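Local atomic coordinates of histidine kinase (Methanosarcina mazei, PDB entry 3LI9), a protein that probably transfers phosphate from ATP to a protein histidine in response to an external signal, this chain being its extracellular sensor domain of PDC fold. Residues Gln71-Val75 with Tyr106-Ile110; Phe149-Ser155 with Ala167-Leu173; Thr248-Phe252 with Val264-Lys269. One frame throughout, in Å; residues are numbered along the deposited sequence.

How the contacts relate
Contacts 1 and 2 adjoin in one antiparallel sheet, their centres 9 Å apart, because the strand that carries Gln71-Val75 is paired with the strand that carries Ala167-Leu173. Their closest polar link runs from Tyr106 OH to Asp170 OD2 at 2.5 Å, beside a pocket where a buffer molecule, probably from the crystallisation liquor, is bound. Contact 3 belongs to a second, four-stranded sheet: its centre lies about 31 Å from that of contact 2 and about 37 Å from that of contact 1, on the other side of the chain's centre from contact 1. The long helix 13-48 touches residues of all three contacts, consistent with the two-module build of double Cache sensors.

Contact 1 of 3, residues Gln71-Val75 with Tyr106-Ile110; sequences QLIGV and YCNKI
Gly74-Val75 and Tyr106-Asn108 form a short antiparallel ladder beside the pocket that holds a buffer molecule in this Cache domain, at a classic beta bulge in which Ile73 and Gly74 both face Asp170 of the adjoining strand. Val75 and Cys107 are the hydrogen-bonded pair: Val75 N reaches Cys107 O at 2.8 Å, and Cys107 N returns to Val75 O. Beyond the strand end, Lys109 N adds a bond of 3.0 Å to Ile73 O. Gly74 suits its place because a CB there would run into the Tyr106 ring, whose CE1 already lies 4.1 Å from Gly74 CA. The ring's hydroxyl goes to Asp170. With CG1 anti to the backbone N (chi1 -162°), Ile73 carries its CD1 to 3.9 Å from Ile110 CD1, and its CG2 branch touches the same methyl. Lys109 passes its CG by CG1 of Ile73, then bends at chi3; its NZ donates to a water 2.9 Å away, which also lies within hydrogen-bonding distance of Leu72 O, probably as donor. Ile73 thus packs on Ile110 and the lysine's methylenes, the ammonium group is left to a water, and the bare glycine lets the tyrosine ring approach the backbone.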
ATOM      1  N   GLN A  71      -4.875  12.516  -1.272  1.00 12.59           N
ATOM      2  CA  GLN A  71      -4.781  11.135  -0.707  1.00 12.83           C
ATOM      3  C   GLN A  71      -3.342  10.669  -0.699  1.00 13.57           C
ATOM      4  O   GLN A  71      -3.059   9.551  -0.204  1.00 13.77           O
ATOM      5  CB  GLN A  71      -5.700  10.131  -1.436  1.00 13.16           C
ATOM      6  CG  GLN A  71      -5.121   9.551  -2.772  1.00 12.75           C
ATOM      7  CD  GLN A  71      -5.239  10.547  -3.946  1.00 14.29           C
ATOM      8  OE1 GLN A  71      -5.656  11.737  -3.786  1.00 15.25           O
ATOM      9  NE2 GLN A  71      -4.853  10.072  -5.136  1.00 13.41           N
ATOM     10  N   LEU A  72      -2.455  11.433  -1.383  1.00 11.04           N
ATOM     11  CA  LEU A  72      -0.993  11.093  -1.393  1.00 11.84           C
ATOM     12  C   LEU A  72      -0.238  11.956  -0.415  1.00 11.85           C
ATOM     13  O   LEU A  72      -0.606  13.121  -0.168  1.00 12.87           O
ATOM     14  CB  LEU A  72      -0.374  11.308  -2.780  1.00 10.93           C
ATOM     15  CG  LEU A  72      -1.055  10.570  -3.962  1.00 12.73           C
ATOM     16  CD1 LEU A  72      -0.337  10.849  -5.265  1.00 11.24           C
ATOM     17  CD2 LEU A  72      -1.124   9.021  -3.704  1.00 12.33           C
ATOM     18  N   ILE A  73       0.865  11.408   0.148  1.00  9.56           N
ATOM     19  CA  ILE A  73       1.734  12.199   0.968  1.00 10.35           C
ATOM     20  C   ILE A  73       3.152  12.376   0.347  1.00 11.52           C
ATOM     21  O   ILE A  73       3.933  13.174   0.816  1.00 12.36           O
ATOM     22  CB  ILE A  73       1.829  11.588   2.406  1.00 11.10           C
ATOM     23  CG1 ILE A  73       2.360  12.613   3.398  1.00 13.42           C
ATOM     24  CG2 ILE A  73       2.710  10.282   2.409  1.00 12.38           C
ATOM     25  CD1 ILE A  73       2.030  12.203   4.904  1.00 17.37           C
ATOM     26  N   GLY A  74       3.440  11.613  -0.693  1.00 11.00           N
ATOM     27  CA  GLY A  74       4.701  11.731  -1.354  1.00 11.29           C
ATOM     28  C   GLY A  74       4.543  11.305  -2.807  1.00  8.76           C
ATOM     29  O   GLY A  74       3.754  10.425  -3.147  1.00 10.86           O
ATOM     30  N   VAL A  75       5.339  11.923  -3.658  1.00 10.36           N
ATOM     31  CA  VAL A  75       5.450  11.495  -5.060  1.00  9.53           C
ATOM     32  C   VAL A  75       6.944  11.635  -5.387  1.00 10.11           C
ATOM     33  O   VAL A  75       7.621  12.594  -4.989  1.00 11.70           O
ATOM     34  CB  VAL A  75       4.661  12.432  -6.038  1.00 10.27           C
ATOM     35  CG1 VAL A  75       4.790  11.962  -7.563  1.00 11.61           C
ATOM     36  CG2 VAL A  75       3.185  12.483  -5.658  1.00 10.52           C
ATOM     37  N   TYR A 106      12.325  13.219  -3.768  1.00 13.15           N
ATOM     38  CA  TYR A 106      11.169  12.714  -2.982  1.00 13.59           C
ATOM     39  C   TYR A 106      10.391  13.956  -2.572  1.00 12.77           C
ATOM     40  O   TYR A 106      10.803  14.685  -1.652  1.00 13.35           O
ATOM     41  CB  TYR A 106      11.676  11.932  -1.758  1.00 13.29           C
ATOM     42  CG  TYR A 106      10.564  11.457  -0.844  1.00 15.50           C
ATOM     43  CD1 TYR A 106       9.492  10.785  -1.360  1.00 15.49           C
ATOM     44  CD2 TYR A 106      10.628  11.653   0.542  1.00 16.57           C
ATOM     45  CE1 TYR A 106       8.434  10.283  -0.503  1.00 15.87           C
ATOM     46  CE2 TYR A 106       9.609  11.181   1.362  1.00 19.20           C
ATOM     47  CZ  TYR A 106       8.549  10.464   0.825  1.00 16.79           C
ATOM     48  OH  TYR A 106       7.510  10.028   1.605  1.00 18.58           O
ATOM     49  N   CYS A 107       9.310  14.251  -3.294  1.00 12.19           N
ATOM     50  CA  CYS A 107       8.492  15.446  -3.033  1.00 12.22           C
ATOM     51  C   CYS A 107       7.400  14.999  -2.066  1.00 11.78           C
ATOM     52  O   CYS A 107       6.634  14.102  -2.386  1.00 12.43           O
ATOM     53  CB  CYS A 107       7.939  15.945  -4.361  1.00 11.64           C
ATOM     54  SG  CYS A 107       6.861  17.380  -4.051  1.00 16.34           S
ATOM     55  N   ASN A 108       7.386  15.580  -0.870  1.00 12.39           N
ATOM     56  CA  ASN A 108       6.475  15.074   0.185  1.00 11.43           C
ATOM     57  C   ASN A 108       5.980  16.124   1.127  1.00 13.12           C
ATOM     58  O   ASN A 108       6.559  17.200   1.233  1.00 12.93           O
ATOM     59  CB  ASN A 108       7.184  13.954   0.984  1.00 13.28           C
ATOM     60  CG  ASN A 108       8.317  14.501   1.843  1.00 17.14           C
ATOM     61  OD1 ASN A 108       9.515  14.652   1.391  1.00 20.92           O
ATOM     62  ND2 ASN A 108       7.973  14.882   3.028  1.00 13.38           N
ATOM     63  N   LYS A 109       4.920  15.788   1.828  1.00 14.43           N
ATOM     64  CA  LYS A 109       4.477  16.606   2.961  1.00 15.76           C
ATOM     65  C   LYS A 109       4.439  15.853   4.290  1.00 17.91           C
ATOM     66  O   LYS A 109       3.582  16.157   5.171  1.00 18.01           O
ATOM     67  CB  LYS A 109       3.130  17.268   2.595  1.00 18.25           C
ATOM     68  CG  LYS A 109       2.101  16.338   2.229  1.00 19.50           C
ATOM     69  CD  LYS A 109       0.754  17.080   1.837  1.00 27.65           C
ATOM     70  CE  LYS A 109       0.842  17.840   0.556  1.00 32.14           C
ATOM     71  NZ  LYS A 109      -0.604  18.120   0.124  1.00 36.12           N
ATOM     72  N   ILE A 110       5.377  14.939   4.485  1.00 18.52           N
ATOM     73  CA  ILE A 110       5.466  14.080   5.677  1.00 21.20           C
ATOM     74  C   ILE A 110       5.535  14.911   6.926  1.00 22.31           C
ATOM     75  O   ILE A 110       4.847  14.603   7.895  1.00 22.50           O
ATOM     76  CB  ILE A 110       6.762  13.209   5.643  1.00 21.41           C
ATOM     77  CG1 ILE A 110       6.785  12.168   4.510  1.00 23.28           C
ATOM     78  CG2 ILE A 110       7.027  12.420   7.024  1.00 24.09           C
ATOM     79  CD1 ILE A 110       5.764  11.052   4.686  1.00 26.01           C
TER
HETATM   80  O   HOH W   1      -1.252  15.646  -1.252  1.00 17.17           O

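Contact 2 of 3, residues Phe149-Ser155 with Ala167-Leu173; sequences FMVSYDS and AGVDVPL. With BTB (2-[bis-(2-hydroxy-ethyl)-amino]-2-hydroxymethyl-propane-1,3-diol), chain B.
From Ser155-Ala167 to Met150-Pro172 the two strands of this hairpin run antiparallel at 153°, their axes 4.6 Å apart, with paired backbone bonds at Val151-Val171, Tyr153-Val169 and Ser155-Ala167. Leu173 N extends the ladder to Phe149 O, though tilted 34° from the carbonyl plane, as the strand gives way to loop.

The face with Val151, Tyr153, Val169 and Val171 is mainly apolar. Tyr153 lays CE2 close against Val171 CG2, at 3.4 Å, and CB near CG2 of Val169, while Val151 and Val171 stand side by side; branched residues suit such a face, which packs toward helix 13-48. At the end of the ladder, Leu173 sets its CD1 over one face of the Phe149 ring, 4.0 Å above the plane and toward the rim, and its CB lies 3.8 Å from Phe149 CD2.

The face bearing Ser152, Asp154 and Asp170 is polar. Gly168 belongs opposite Asp154, since a CB would strike OD1, an atom already bonded to the Tyr76 hydroxyl. With CG anti to its carbonyl carbon (chi1 -73°), Asp170 presents both oxygens to the bound buffer molecule: OD1 accepts from its O8 at 2.7 Å and OD2 from its O6, also at 2.7 Å. Tyr106 OH shares OD2, and the selenium of selenomethionine Met150 lies 4.0 Å from Asp170 CB. Replacing Asp170 by an alanine removes the carboxylate and would probably leave the Tyr106 hydroxyl and O6 and O8 of the buffer molecule without this acceptor. The carboxylate thus works as a two-pronged acceptor for hydroxyls, which is consistent with a pocket able to take a small polar ligand, though the natural one is not identified here.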
ATOM      1  N   PHE A 149       1.643   5.918   9.041  1.00 12.84           N
ATOM      2  CA  PHE A 149       1.341   4.576   8.499  1.00 13.32           C
ATOM      3  C   PHE A 149       0.985   4.748   7.023  1.00 11.07           C
ATOM      4  O   PHE A 149       0.104   5.550   6.701  1.00 12.69           O
ATOM      5  CB  PHE A 149       0.135   4.023   9.268  1.00 11.90           C
ATOM      6  CG  PHE A 149      -0.021   2.492   9.059  1.00 13.50           C
ATOM      7  CD1 PHE A 149       1.073   1.652   9.066  1.00 13.86           C
ATOM      8  CD2 PHE A 149      -1.271   2.001   8.779  1.00 17.85           C
ATOM      9  CE1 PHE A 149       0.892   0.244   8.868  1.00 15.52           C
ATOM     10  CE2 PHE A 149      -1.470   0.656   8.581  1.00 18.07           C
ATOM     11  CZ  PHE A 149      -0.412  -0.190   8.567  1.00 12.19           C
HETATM   12  N   MSE A 150       1.702   4.053   6.157  1.00 12.19           N
HETATM   13  CA  MSE A 150       1.524   4.200   4.719  1.00 12.59           C
HETATM   14  C   MSE A 150       1.927   2.954   3.939  1.00 13.48           C
HETATM   15  O   MSE A 150       2.422   1.954   4.473  1.00 14.05           O
HETATM   16  CB  MSE A 150       2.357   5.380   4.220  1.00 13.47           C
HETATM   17  CG  MSE A 150       3.835   5.195   4.447  1.00 13.95           C
HETATM   18 SE   MSE A 150       4.819   6.874   3.884  1.00 20.13          SE
HETATM   19  CE  MSE A 150       4.356   7.969   5.382  1.00 17.44           C
ATOM     20  N   VAL A 151       1.589   3.031   2.654  1.00 13.51           N
ATOM     21  CA  VAL A 151       2.123   2.058   1.702  1.00 14.72           C
ATOM     22  C   VAL A 151       2.665   2.815   0.493  1.00 15.48           C
ATOM     23  O   VAL A 151       2.241   3.935   0.237  1.00 14.60           O
ATOM     24  CB  VAL A 151       0.981   1.085   1.300  1.00 14.54           C
ATOM     25  CG1 VAL A 151      -0.138   1.734   0.463  1.00 17.98           C
ATOM     26  CG2 VAL A 151       1.530  -0.200   0.754  1.00 20.84           C
ATOM     27  N   SER A 152       3.574   2.178  -0.246  1.00 13.29           N
ATOM     28  CA  SER A 152       4.120   2.809  -1.443  1.00 13.83           C
ATOM     29  C   SER A 152       3.786   2.022  -2.685  1.00 13.49           C
ATOM     30  O   SER A 152       3.904   0.797  -2.659  1.00 15.12           O
ATOM     31  CB  SER A 152       5.681   2.833  -1.291  1.00 15.96           C
ATOM     32  OG  SER A 152       6.182   3.696  -2.275  1.00 29.86           O
ATOM     33  N   TYR A 153       3.442   2.726  -3.750  1.00 11.33           N
ATOM     34  CA  TYR A 153       3.209   2.100  -5.061  1.00 13.52           C
ATOM     35  C   TYR A 153       4.381   2.520  -5.946  1.00 13.63           C
ATOM     36  O   TYR A 153       4.672   3.712  -6.041  1.00 14.13           O
ATOM     37  CB  TYR A 153       1.940   2.665  -5.715  1.00 13.98           C
ATOM     38  CG  TYR A 153       0.617   2.351  -5.011  1.00 15.92           C
ATOM     39  CD1 TYR A 153      -0.232   1.358  -5.520  1.00 17.82           C
ATOM     40  CD2 TYR A 153       0.250   3.014  -3.827  1.00 19.13           C
ATOM     41  CE1 TYR A 153      -1.432   1.076  -4.896  1.00 20.14           C
ATOM     42  CE2 TYR A 153      -0.956   2.698  -3.160  1.00 18.37           C
ATOM     43  CZ  TYR A 153      -1.777   1.721  -3.743  1.00 20.08           C
ATOM     44  OH  TYR A 153      -2.967   1.412  -3.108  1.00 21.15           O
ATOM     45  N   ASP A 154       5.001   1.578  -6.662  1.00 13.44           N
ATOM     46  CA  ASP A 154       6.179   1.946  -7.452  1.00 15.40           C
ATOM     47  C   ASP A 154       6.094   1.289  -8.813  1.00 15.11           C
ATOM     48  O   ASP A 154       5.759   0.129  -8.913  1.00 16.68           O
ATOM     49  CB  ASP A 154       7.465   1.498  -6.764  1.00 16.39           C
ATOM     50  CG  ASP A 154       7.586   2.093  -5.385  1.00 18.90           C
ATOM     51  OD1 ASP A 154       8.020   3.266  -5.323  1.00 21.35           O
ATOM     52  OD2 ASP A 154       7.153   1.463  -4.359  1.00 20.84           O
ATOM     53  N   SER A 155       6.445   2.044  -9.840  1.00 14.15           N
ATOM     54  CA  SER A 155       6.432   1.480 -11.226  1.00 14.49           C
ATOM     55  C   SER A 155       7.751   1.740 -11.905  1.00 14.59           C
ATOM     56  O   SER A 155       8.344   2.805 -11.765  1.00 14.24           O
ATOM     57  CB  SER A 155       5.382   2.197 -12.105  1.00 14.82           C
ATOM     58  OG  SER A 155       4.078   1.912 -11.697  1.00 19.22           O
ATOM     59  N   ALA A 167       9.044   5.372 -10.666  1.00 13.53           N
ATOM     60  CA  ALA A 167       8.200   6.505 -10.264  1.00 11.62           C
ATOM     61  C   ALA A 167       7.319   5.888  -9.180  1.00 12.47           C
ATOM     62  O   ALA A 167       6.846   4.765  -9.329  1.00 13.92           O
ATOM     63  CB  ALA A 167       7.299   7.024 -11.423  1.00 10.99           C
ATOM     64  N   GLY A 168       7.080   6.666  -8.141  1.00 11.04           N
ATOM     65  CA  GLY A 168       6.309   6.123  -7.035  1.00 11.98           C
ATOM     66  C   GLY A 168       5.448   7.119  -6.336  1.00 11.90           C
ATOM     67  O   GLY A 168       5.654   8.286  -6.458  1.00 10.51           O
ATOM     68  N   VAL A 169       4.427   6.624  -5.623  1.00 11.53           N
ATOM     69  CA  VAL A 169       3.662   7.452  -4.704  1.00 11.22           C
ATOM     70  C   VAL A 169       3.500   6.781  -3.339  1.00 11.64           C
ATOM     71  O   VAL A 169       3.438   5.517  -3.244  1.00 12.72           O
ATOM     72  CB  VAL A 169       2.247   7.770  -5.259  1.00 10.66           C
ATOM     73  CG1 VAL A 169       2.370   8.393  -6.683  1.00 13.84           C
ATOM     74  CG2 VAL A 169       1.428   6.467  -5.381  1.00 13.66           C
ATOM     75  N   ASP A 170       3.507   7.637  -2.290  1.00 11.66           N
ATOM     76  CA  ASP A 170       3.279   7.182  -0.891  1.00 12.01           C
ATOM     77  C   ASP A 170       1.881   7.527  -0.490  1.00 13.69           C
ATOM     78  O   ASP A 170       1.449   8.656  -0.675  1.00 12.17           O
ATOM     79  CB  ASP A 170       4.259   7.874   0.061  1.00 13.30           C
ATOM     80  CG  ASP A 170       5.690   7.366  -0.062  1.00 15.11           C
ATOM     81  OD1 ASP A 170       5.922   6.293  -0.636  1.00 17.52           O
ATOM     82  OD2 ASP A 170       6.591   8.024   0.487  1.00 22.20           O
ATOM     83  N   VAL A 171       1.186   6.546   0.061  1.00 12.32           N
ATOM     84  CA  VAL A 171      -0.247   6.669   0.349  1.00 13.04           C
ATOM     85  C   VAL A 171      -0.488   6.447   1.869  1.00 11.83           C
ATOM     86  O   VAL A 171      -0.339   5.328   2.326  1.00 12.37           O
ATOM     87  CB  VAL A 171      -1.023   5.629  -0.431  1.00 11.24           C
ATOM     88  CG1 VAL A 171      -2.591   5.774  -0.226  1.00 13.40           C
ATOM     89  CG2 VAL A 171      -0.781   5.876  -2.008  1.00 16.12           C
ATOM     90  N   PRO A 172      -0.901   7.454   2.619  1.00 11.70           N
ATOM     91  CA  PRO A 172      -1.200   7.225   4.085  1.00 11.06           C
ATOM     92  C   PRO A 172      -2.423   6.336   4.187  1.00 11.61           C
ATOM     93  O   PRO A 172      -3.383   6.393   3.366  1.00 12.57           O
ATOM     94  CB  PRO A 172      -1.666   8.627   4.629  1.00 13.06           C
ATOM     95  CG  PRO A 172      -0.987   9.591   3.608  1.00 19.13           C
ATOM     96  CD  PRO A 172      -0.923   8.884   2.228  1.00 13.40           C
ATOM     97  N   LEU A 173      -2.415   5.485   5.208  1.00 12.33           N
ATOM     98  CA  LEU A 173      -3.503   4.535   5.379  1.00 13.38           C
ATOM     99  C   LEU A 173      -4.368   4.786   6.614  1.00 14.12           C
ATOM    100  O   LEU A 173      -5.264   3.966   6.927  1.00 13.93           O
ATOM    101  CB  LEU A 173      -2.924   3.119   5.525  1.00 14.42           C
ATOM    102  CG  LEU A 173      -2.172   2.611   4.285  1.00 17.65           C
ATOM    103  CD1 LEU A 173      -1.284   1.345   4.574  1.00 22.51           C
ATOM    104  CD2 LEU A 173      -3.177   2.424   3.152  1.00 19.08           C
TER
HETATM  105  C1  BTB B   1      13.128   6.169   1.060  1.00 36.98           C
HETATM  106  O1  BTB B   1      13.280   7.622   1.107  1.00 32.34           O
HETATM  107  C2  BTB B   1      11.920   5.631   1.878  1.00 37.73           C
HETATM  108  C3  BTB B   1      12.193   6.140   3.267  1.00 41.68           C
HETATM  109  O3  BTB B   1      12.902   7.350   2.979  1.00 47.31           O
HETATM  110  C4  BTB B   1      11.893   4.141   1.938  1.00 37.16           C
HETATM  111  O4  BTB B   1      10.571   3.868   2.429  1.00 40.14           O
HETATM  112  N   BTB B   1      10.575   6.056   1.352  1.00 31.37           N
HETATM  113  C5  BTB B   1      10.229   7.345   1.926  1.00 27.63           C
HETATM  114  C6  BTB B   1       8.988   7.227   2.835  1.00 25.29           C
HETATM  115  O6  BTB B   1       7.994   6.461   2.219  1.00 26.89           O
HETATM  116  C7  BTB B   1      10.754   6.101  -0.118  1.00 27.57           C
HETATM  117  C8  BTB B   1       9.457   6.162  -0.959  1.00 25.11           C
HETATM  118  O8  BTB B   1       8.456   5.280  -0.507  1.00 25.62           O

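Contact 3 of 3, residues Thr248-Phe252 with Val264-Lys269; sequences TVIMF and VLVVPK
Phe252 and Val267 meet at the apolar centre, CG2 of the valine standing at the ring's edge, near its plane, 3.6 Å from CE2. Ile250, two residues back on the same strand, lays its CG2 over one face of that ring. A flat aromatic ring between branched chains fills this side of the sheet well, and Tyr15, Ser18 and Ile19 of helix 13-48 close over it together with Met272.

On the other face Val249 sets CB 4.1 Å from CG1 of Val266. Selenomethionine Met251 presses CG against CG1 of Val264 at 3.4 Å, tighter than usual for two carbons; its chi1 of 147° falls off a staggered position, consistent with some local strain. Val264 and Val266 also reach strand 190-194.

Between the faces runs a regular ladder: Ile250 with Val267 and Phe252 with Leu265 exchange two bonds each, Ile250 N to Val267 O being 2.7 Å. Pro268 fits the end of this strand, since its missing N-H would have pointed away from residues 248-252, and it occupies the N-cap position, just before helix 269-272.

At the polar edge Lys269 N donates to Thr248 O over 3.0 Å from above the carbonyl plane. The lysine's extended methylene chain runs alongside Thr248, CD 4.0 Å from CG2, with its CB as close to Ile250 CD1, and NZ ends in a salt bridge with Glu239 on strand 236-241. This is an antiparallel hairpin at the middle of a four-stranded sheet packed on a long helix, an arrangement typical of the PAS-like modules of PDC sensor domains.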
ATOM      1  N   THR A 248     -19.013 -19.148  18.713  1.00 32.69           N
ATOM      2  CA  THR A 248     -18.297 -19.340  17.456  1.00 31.36           C
ATOM      3  C   THR A 248     -18.437 -17.977  16.756  1.00 29.13           C
ATOM      4  O   THR A 248     -19.480 -17.299  16.870  1.00 27.79           O
ATOM      5  CB  THR A 248     -18.864 -20.543  16.625  1.00 32.37           C
ATOM      6  OG1 THR A 248     -18.661 -21.777  17.359  1.00 34.16           O
ATOM      7  CG2 THR A 248     -18.138 -20.720  15.273  1.00 32.16           C
ATOM      8  N   VAL A 249     -17.325 -17.517  16.184  1.00 29.05           N
ATOM      9  CA  VAL A 249     -17.377 -16.305  15.322  1.00 27.81           C
ATOM     10  C   VAL A 249     -16.894 -16.839  14.006  1.00 25.88           C
ATOM     11  O   VAL A 249     -16.096 -17.777  13.943  1.00 27.04           O
ATOM     12  CB  VAL A 249     -16.438 -15.067  15.745  1.00 28.00           C
ATOM     13  CG1 VAL A 249     -16.983 -14.343  17.017  1.00 31.10           C
ATOM     14  CG2 VAL A 249     -15.024 -15.496  15.941  1.00 30.84           C
ATOM     15  N   ILE A 250     -17.390 -16.249  12.929  1.00 24.83           N
ATOM     16  CA  ILE A 250     -16.926 -16.639  11.628  1.00 22.27           C
ATOM     17  C   ILE A 250     -16.165 -15.434  11.091  1.00 20.41           C
ATOM     18  O   ILE A 250     -16.677 -14.327  11.225  1.00 21.97           O
ATOM     19  CB  ILE A 250     -18.120 -16.868  10.713  1.00 22.45           C
ATOM     20  CG1 ILE A 250     -19.013 -17.982  11.313  1.00 25.71           C
ATOM     21  CG2 ILE A 250     -17.645 -17.407   9.351  1.00 21.57           C
ATOM     22  CD1 ILE A 250     -20.384 -17.873  10.814  1.00 30.54           C
HETATM   23  N   MSE A 251     -14.997 -15.674  10.519  1.00 18.93           N
HETATM   24  CA  MSE A 251     -14.232 -14.568   9.904  1.00 18.25           C
HETATM   25  C   MSE A 251     -14.378 -14.826   8.396  1.00 17.28           C
HETATM   26  O   MSE A 251     -13.853 -15.857   7.882  1.00 17.76           O
HETATM   27  CB  MSE A 251     -12.825 -14.652  10.463  1.00 21.04           C
HETATM   28  CG  MSE A 251     -11.724 -14.249   9.597  1.00 26.95           C
HETATM   29 SE   MSE A 251     -10.046 -14.281  10.619  1.00 38.02          SE
HETATM   30  CE  MSE A 251     -10.747 -13.820  12.247  1.00 15.50           C
ATOM     31  N   PHE A 252     -14.986 -13.854   7.696  1.00 16.30           N
ATOM     32  CA  PHE A 252     -15.109 -13.885   6.256  1.00 16.29           C
ATOM     33  C   PHE A 252     -14.020 -12.984   5.665  1.00 17.40           C
ATOM     34  O   PHE A 252     -13.862 -11.834   6.142  1.00 19.74           O
ATOM     35  CB  PHE A 252     -16.411 -13.354   5.797  1.00 15.92           C
ATOM     36  CG  PHE A 252     -17.611 -14.134   6.283  1.00 16.65           C
ATOM     37  CD1 PHE A 252     -18.161 -15.110   5.457  1.00 17.07           C
ATOM     38  CD2 PHE A 252     -18.191 -13.806   7.501  1.00 17.92           C
ATOM     39  CE1 PHE A 252     -19.337 -15.823   5.925  1.00 18.12           C
ATOM     40  CE2 PHE A 252     -19.351 -14.465   7.953  1.00 22.05           C
ATOM     41  CZ  PHE A 252     -19.884 -15.477   7.174  1.00 19.16           C
ATOM     42  N   VAL A 264     -11.768  -8.210   5.972  1.00 13.37           N
ATOM     43  CA  VAL A 264     -12.249  -9.284   6.859  1.00 15.18           C
ATOM     44  C   VAL A 264     -13.468  -8.808   7.634  1.00 16.08           C
ATOM     45  O   VAL A 264     -13.483  -7.721   8.255  1.00 16.10           O
ATOM     46  CB  VAL A 264     -11.131  -9.726   7.843  1.00 13.10           C
ATOM     47  CG1 VAL A 264     -11.610 -10.939   8.671  1.00 14.07           C
ATOM     48  CG2 VAL A 264      -9.879 -10.072   7.111  1.00 14.94           C
ATOM     49  N   LEU A 265     -14.532  -9.592   7.591  1.00 16.59           N
ATOM     50  CA  LEU A 265     -15.690  -9.309   8.413  1.00 18.17           C
ATOM     51  C   LEU A 265     -15.749 -10.384   9.502  1.00 20.98           C
ATOM     52  O   LEU A 265     -15.583 -11.600   9.193  1.00 20.24           O
ATOM     53  CB  LEU A 265     -16.995  -9.496   7.618  1.00 22.00           C
ATOM     54  CG  LEU A 265     -17.685  -8.429   6.848  1.00 26.59           C
ATOM     55  CD1 LEU A 265     -19.009  -9.021   6.276  1.00 27.29           C
ATOM     56  CD2 LEU A 265     -17.905  -7.159   7.663  1.00 26.14           C
ATOM     57  N   VAL A 266     -15.970  -9.952  10.741  1.00 19.53           N
ATOM     58  CA  VAL A 266     -15.984 -10.912  11.857  1.00 21.53           C
ATOM     59  C   VAL A 266     -17.425 -10.896  12.410  1.00 22.24           C
ATOM     60  O   VAL A 266     -17.936  -9.853  12.792  1.00 22.67           O
ATOM     61  CB  VAL A 266     -14.991 -10.528  12.973  1.00 20.55           C
ATOM     62  CG1 VAL A 266     -15.115 -11.458  14.187  1.00 21.91           C
ATOM     63  CG2 VAL A 266     -13.537 -10.546  12.457  1.00 21.51           C
ATOM     64  N   VAL A 267     -18.094 -12.051  12.347  1.00 22.19           N
ATOM     65  CA  VAL A 267     -19.509 -12.114  12.645  1.00 23.92           C
ATOM     66  C   VAL A 267     -19.737 -13.257  13.658  1.00 23.85           C
ATOM     67  O   VAL A 267     -19.335 -14.394  13.390  1.00 24.76           O
ATOM     68  CB  VAL A 267     -20.298 -12.569  11.418  1.00 22.78           C
ATOM     69  CG1 VAL A 267     -21.750 -12.520  11.733  1.00 28.17           C
ATOM     70  CG2 VAL A 267     -20.058 -11.672  10.188  1.00 27.15           C
ATOM     71  N   PRO A 268     -20.393 -12.938  14.757  1.00 27.25           N
ATOM     72  CA  PRO A 268     -20.765 -13.933  15.761  1.00 27.54           C
ATOM     73  C   PRO A 268     -21.817 -14.846  15.127  1.00 28.65           C
ATOM     74  O   PRO A 268     -22.865 -14.359  14.665  1.00 28.21           O
ATOM     75  CB  PRO A 268     -21.389 -13.092  16.863  1.00 28.78           C
ATOM     76  CG  PRO A 268     -20.874 -11.722  16.649  1.00 30.58           C
ATOM     77  CD  PRO A 268     -20.815 -11.592  15.156  1.00 27.02           C
ATOM     78  N   LYS A 269     -21.524 -16.136  15.071  1.00 29.21           N
ATOM     79  CA  LYS A 269     -22.372 -17.062  14.361  1.00 31.71           C
ATOM     80  C   LYS A 269     -23.787 -17.054  14.884  1.00 33.32           C
ATOM     81  O   LYS A 269     -24.755 -17.069  14.102  1.00 33.17           O
ATOM     82  CB  LYS A 269     -21.804 -18.466  14.456  1.00 31.75           C
ATOM     83  CG  LYS A 269     -22.644 -19.533  13.712  1.00 32.52           C
ATOM     84  CD  LYS A 269     -21.783 -20.817  13.543  1.00 30.83           C
ATOM     85  CE  LYS A 269     -22.450 -21.837  12.596  1.00 30.78           C
ATOM     86  NZ  LYS A 269     -21.595 -23.098  12.388  1.00 32.69           N
TER